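Local structure of nucleocapsid (Crimean-congo hemorrhagic fever virus, 4AKL) at residues Ile228-Ala239 against His283-Tyr291. The protein binds single- and double-stranded RNA, probably packaging the viral genome, and cuts double-stranded DNA without sequence specificity. Sequence-based numbering, arbitrary orientation.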
loop_
_atom_site.group_PDB
_atom_site.type_symbol
_atom_site.label_atom_id
_atom_site.label_comp_id
_atom_site.label_asym_id
_atom_site.label_seq_id
_atom_site.Cartn_x
_atom_site.Cartn_y
_atom_site.Cartn_z
ATOM N N ILE A 228 -25.504 -19.381 9.569
ATOM C CA ILE A 228 -24.263 -19.815 8.924
ATOM C C ILE A 228 -23.788 -21.188 9.497
ATOM O O ILE A 228 -23.764 -21.365 10.722
ATOM C CB ILE A 228 -23.214 -18.700 9.117
ATOM C CG1 ILE A 228 -22.114 -18.739 8.053
ATOM C CG2 ILE A 228 -22.639 -18.689 10.551
ATOM C CD1 ILE A 228 -21.738 -17.226 7.582
ATOM N N ALA A 229 -23.423 -22.132 8.608
ATOM C CA ALA A 229 -23.010 -23.507 8.993
ATOM C C ALA A 229 -21.831 -23.536 9.962
ATOM O O ALA A 229 -20.758 -22.977 9.682
ATOM C CB ALA A 229 -22.655 -24.314 7.779
ATOM N N LEU A 230 -22.022 -24.204 11.092
ATOM C CA LEU A 230 -20.983 -24.302 12.122
ATOM C C LEU A 230 -19.638 -24.787 11.547
ATOM O O LEU A 230 -18.567 -24.326 11.992
ATOM C CB LEU A 230 -21.438 -25.194 13.274
ATOM C CG LEU A 230 -22.679 -24.730 14.059
ATOM C CD1 LEU A 230 -23.196 -25.903 14.983
ATOM C CD2 LEU A 230 -22.416 -23.426 14.842
ATOM N N VAL A 231 -19.699 -25.686 10.563
ATOM C CA VAL A 231 -18.512 -26.132 9.817
ATOM C C VAL A 231 -17.769 -24.967 9.186
ATOM O O VAL A 231 -16.547 -24.895 9.289
ATOM C CB VAL A 231 -18.872 -27.165 8.694
ATOM C CG1 VAL A 231 -17.723 -27.311 7.675
ATOM C CG2 VAL A 231 -19.216 -28.504 9.301
ATOM N N ALA A 232 -18.506 -24.059 8.542
ATOM C CA ALA A 232 -17.887 -22.858 7.911
ATOM C C ALA A 232 -17.247 -21.935 8.961
ATOM O O ALA A 232 -16.050 -21.652 8.899
ATOM C CB ALA A 232 -18.915 -22.092 7.104
ATOM N N THR A 233 -18.054 -21.482 9.928
ATOM C CA THR A 233 -17.562 -20.600 11.010
ATOM C C THR A 233 -16.427 -21.261 11.789
ATOM O O THR A 233 -15.470 -20.593 12.169
ATOM C CB THR A 233 -18.694 -20.117 11.988
ATOM O OG1 THR A 233 -19.373 -21.219 12.560
ATOM C CG2 THR A 233 -19.710 -19.276 11.255
ATOM N N GLY A 234 -16.533 -22.574 11.986
ATOM C CA GLY A 234 -15.504 -23.358 12.657
ATOM C C GLY A 234 -14.172 -23.291 11.942
ATOM O O GLY A 234 -13.163 -22.896 12.533
ATOM N N LEU A 235 -14.170 -23.665 10.670
ATOM C CA LEU A 235 -12.952 -23.580 9.839
ATOM C C LEU A 235 -12.409 -22.161 9.712
ATOM O O LEU A 235 -11.191 -21.957 9.762
ATOM C CB LEU A 235 -13.195 -24.152 8.434
ATOM C CG LEU A 235 -12.994 -25.658 8.355
ATOM C CD1 LEU A 235 -13.689 -26.265 7.101
ATOM C CD2 LEU A 235 -11.503 -25.965 8.385
ATOM N N ALA A 236 -13.307 -21.194 9.532
ATOM C CA ALA A 236 -12.903 -19.776 9.461
ATOM C C ALA A 236 -12.198 -19.374 10.765
ATOM O O ALA A 236 -11.114 -18.764 10.742
ATOM C CB ALA A 236 -14.114 -18.869 9.187
ATOM N N LYS A 237 -12.813 -19.732 11.893
ATOM C CA LYS A 237 -12.231 -19.481 13.228
ATOM C C LYS A 237 -10.883 -20.206 13.382
ATOM O O LYS A 237 -9.938 -19.647 13.957
ATOM C CB LYS A 237 -13.212 -19.881 14.343
ATOM C CG LYS A 237 -12.818 -19.480 15.787
ATOM C CD LYS A 237 -12.825 -17.968 16.040
ATOM C CE LYS A 237 -13.030 -17.653 17.539
ATOM N NZ LYS A 237 -12.199 -18.531 18.410
ATOM N N LEU A 238 -10.793 -21.425 12.852
ATOM C CA LEU A 238 -9.541 -22.197 12.870
ATOM C C LEU A 238 -8.453 -21.492 12.055
ATOM O O LEU A 238 -7.303 -21.404 12.505
ATOM C CB LEU A 238 -9.766 -23.624 12.337
ATOM C CG LEU A 238 -8.785 -24.758 12.705
ATOM C CD1 LEU A 238 -7.352 -24.434 12.382
ATOM C CD2 LEU A 238 -8.897 -25.137 14.203
ATOM N N ALA A 239 -8.821 -20.984 10.873
ATOM C CA ALA A 239 -7.883 -20.282 9.988
ATOM C C ALA A 239 -7.188 -19.080 10.634
ATOM O O ALA A 239 -6.024 -18.810 10.331
ATOM C CB ALA A 239 -8.593 -19.832 8.742
ATOM N N HIS A 283 -19.514 -25.633 2.432
ATOM C CA HIS A 283 -19.036 -25.149 3.724
ATOM C C HIS A 283 -17.566 -24.707 3.677
ATOM O O HIS A 283 -17.233 -23.714 4.315
ATOM C CB HIS A 283 -19.277 -26.143 4.841
ATOM C CG HIS A 283 -20.704 -26.577 4.967
ATOM N ND1 HIS A 283 -21.764 -25.724 4.730
ATOM C CD2 HIS A 283 -21.249 -27.779 5.306
ATOM C CE1 HIS A 283 -22.897 -26.384 4.915
ATOM N NE2 HIS A 283 -22.611 -27.630 5.271
ATOM N N VAL A 284 -16.706 -25.404 2.917
ATOM C CA VAL A 284 -15.275 -24.983 2.790
ATOM C C VAL A 284 -15.104 -23.644 2.019
ATOM O O VAL A 284 -14.282 -22.781 2.415
ATOM C CB VAL A 284 -14.384 -26.095 2.174
ATOM C CG1 VAL A 284 -12.938 -25.579 1.907
ATOM C CG2 VAL A 284 -14.340 -27.284 3.112
ATOM N N ALA A 285 -15.876 -23.489 0.932
ATOM C CA ALA A 285 -15.914 -22.246 0.180
ATOM C C ALA A 285 -16.452 -21.142 1.091
ATOM O O ALA A 285 -15.844 -20.090 1.175
ATOM C CB ALA A 285 -16.758 -22.378 -1.095
ATOM N N LYS A 286 -17.569 -21.394 1.791
ATOM C CA LYS A 286 -18.168 -20.377 2.689
ATOM C C LYS A 286 -17.186 -19.951 3.807
ATOM O O LYS A 286 -17.136 -18.752 4.192
ATOM C CB LYS A 286 -19.513 -20.871 3.245
ATOM C CG LYS A 286 -20.316 -19.888 4.098
ATOM C CD LYS A 286 -20.782 -18.633 3.330
ATOM C CE LYS A 286 -21.498 -17.679 4.285
ATOM N NZ LYS A 286 -21.927 -16.399 3.687
ATOM N N ALA A 287 -16.393 -20.914 4.310
ATOM C CA ALA A 287 -15.347 -20.617 5.337
ATOM C C ALA A 287 -14.332 -19.550 4.872
ATOM O O ALA A 287 -13.847 -18.750 5.681
ATOM C CB ALA A 287 -14.613 -21.899 5.775
ATOM N N GLN A 288 -14.026 -19.538 3.578
ATOM C CA GLN A 288 -13.108 -18.515 3.000
ATOM C C GLN A 288 -13.784 -17.153 2.831
ATOM O O GLN A 288 -13.169 -16.126 3.126
ATOM C CB GLN A 288 -12.502 -18.990 1.678
ATOM C CG GLN A 288 -11.706 -20.285 1.875
ATOM C CD GLN A 288 -11.123 -20.824 0.601
ATOM O OE1 GLN A 288 -10.486 -20.101 -0.138
ATOM N NE2 GLN A 288 -11.346 -22.125 0.337
ATOM N N GLU A 289 -15.043 -17.150 2.376
ATOM C CA GLU A 289 -15.836 -15.897 2.237
ATOM C C GLU A 289 -16.002 -15.143 3.576
ATOM O O GLU A 289 -16.107 -13.929 3.581
ATOM C CB GLU A 289 -17.222 -16.145 1.591
ATOM C CG GLU A 289 -17.174 -16.939 0.274
ATOM C CD GLU A 289 -18.399 -16.744 -0.629
ATOM O OE1 GLU A 289 -18.620 -15.588 -1.089
ATOM O OE2 GLU A 289 -19.117 -17.751 -0.893
ATOM N N LEU A 290 -16.027 -15.864 4.698
ATOM C CA LEU A 290 -16.038 -15.233 6.019
ATOM C C LEU A 290 -14.624 -14.764 6.384
ATOM O O LEU A 290 -14.430 -13.632 6.855
ATOM C CB LEU A 290 -16.560 -16.193 7.065
ATOM C CG LEU A 290 -18.017 -16.588 6.819
ATOM C CD1 LEU A 290 -18.357 -17.833 7.570
ATOM C CD2 LEU A 290 -18.937 -15.422 7.198
ATOM N N TYR A 291 -13.650 -15.649 6.157
ATOM C CA TYR A 291 -12.238 -15.371 6.430
ATOM C C TYR A 291 -11.748 -14.163 5.668
ATOM O O TYR A 291 -11.190 -13.230 6.252
ATOM C CB TYR A 291 -11.373 -16.574 6.045
ATOM C CG TYR A 291 -9.922 -16.389 6.368
ATOM C CD1 TYR A 291 -9.444 -16.657 7.650
ATOM C CD2 TYR A 291 -9.019 -15.938 5.401
ATOM C CE1 TYR A 291 -8.091 -16.486 7.972
ATOM C CE2 TYR A 291 -7.660 -15.754 5.706
ATOM C CZ TYR A 291 -7.208 -16.034 6.998
ATOM O OH TYR A 291 -5.891 -15.874 7.326
#
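The carbonyl oxygen of His-283 accepts the backbone N-H of Ala-287, with 2.9 Å between His-283 O and Ala-287 N, and the methyl of Ala-232 rests against that same oxygen. This is the centre of a close, alanine-lined crossing of two helices, in which the CB of Ala-232 is a knob in a hole formed by His-283, Lys-286, Ala-287 and Leu-290. No hydrogen bond joins the segments. Small alanine side chains let the axes of 230-239 and 283-291 approach to 7.8 Å at a signed angle of -51°, and the Ala-232 and Ala-287 CA atoms stand 4.3 Å apart. Ala-287 CB lies against Ala-232 O and the CB of Leu-235, while the methyl of Ala-236 faces Ala-287 O.

At one end, Ala-229, the N-cap residue of helix 230-242, lays its methyl over a face of the imidazole in a CH-pi contact, Ala-229 CB being 3.8 Å from the His-283 ring centroid. Val-231 crosses the histidine at about a right angle, its CG1 pressing on His-283 CB. A flat polar ring suits this place because its face meets carbon while NE2 bonds to the side-chain oxygen of Asn-221, an anchor that helps fix the ring's rotation.

Ile-228 reaches tip to tip toward Leu-290, CD1 lying 3.4 Å from Leu-290 CD2, a tight fit of branched carbon chains at a partly exposed border. Lysine suits this border through its apolar methylenes: CG packs by Ala-232 CB, and a bend at chi2 (64°) brings Lys-286 CE against Ile-228 CD1.

Helix 245-263 packs against both segments, Val-246 on Leu-235 and Phe-247 edge-to-face with Tyr-291. The flat tyrosine ring also takes Ala-236 O at its edge, and Ala-239 CB comes within 3.5 Å of Tyr-291 CD1.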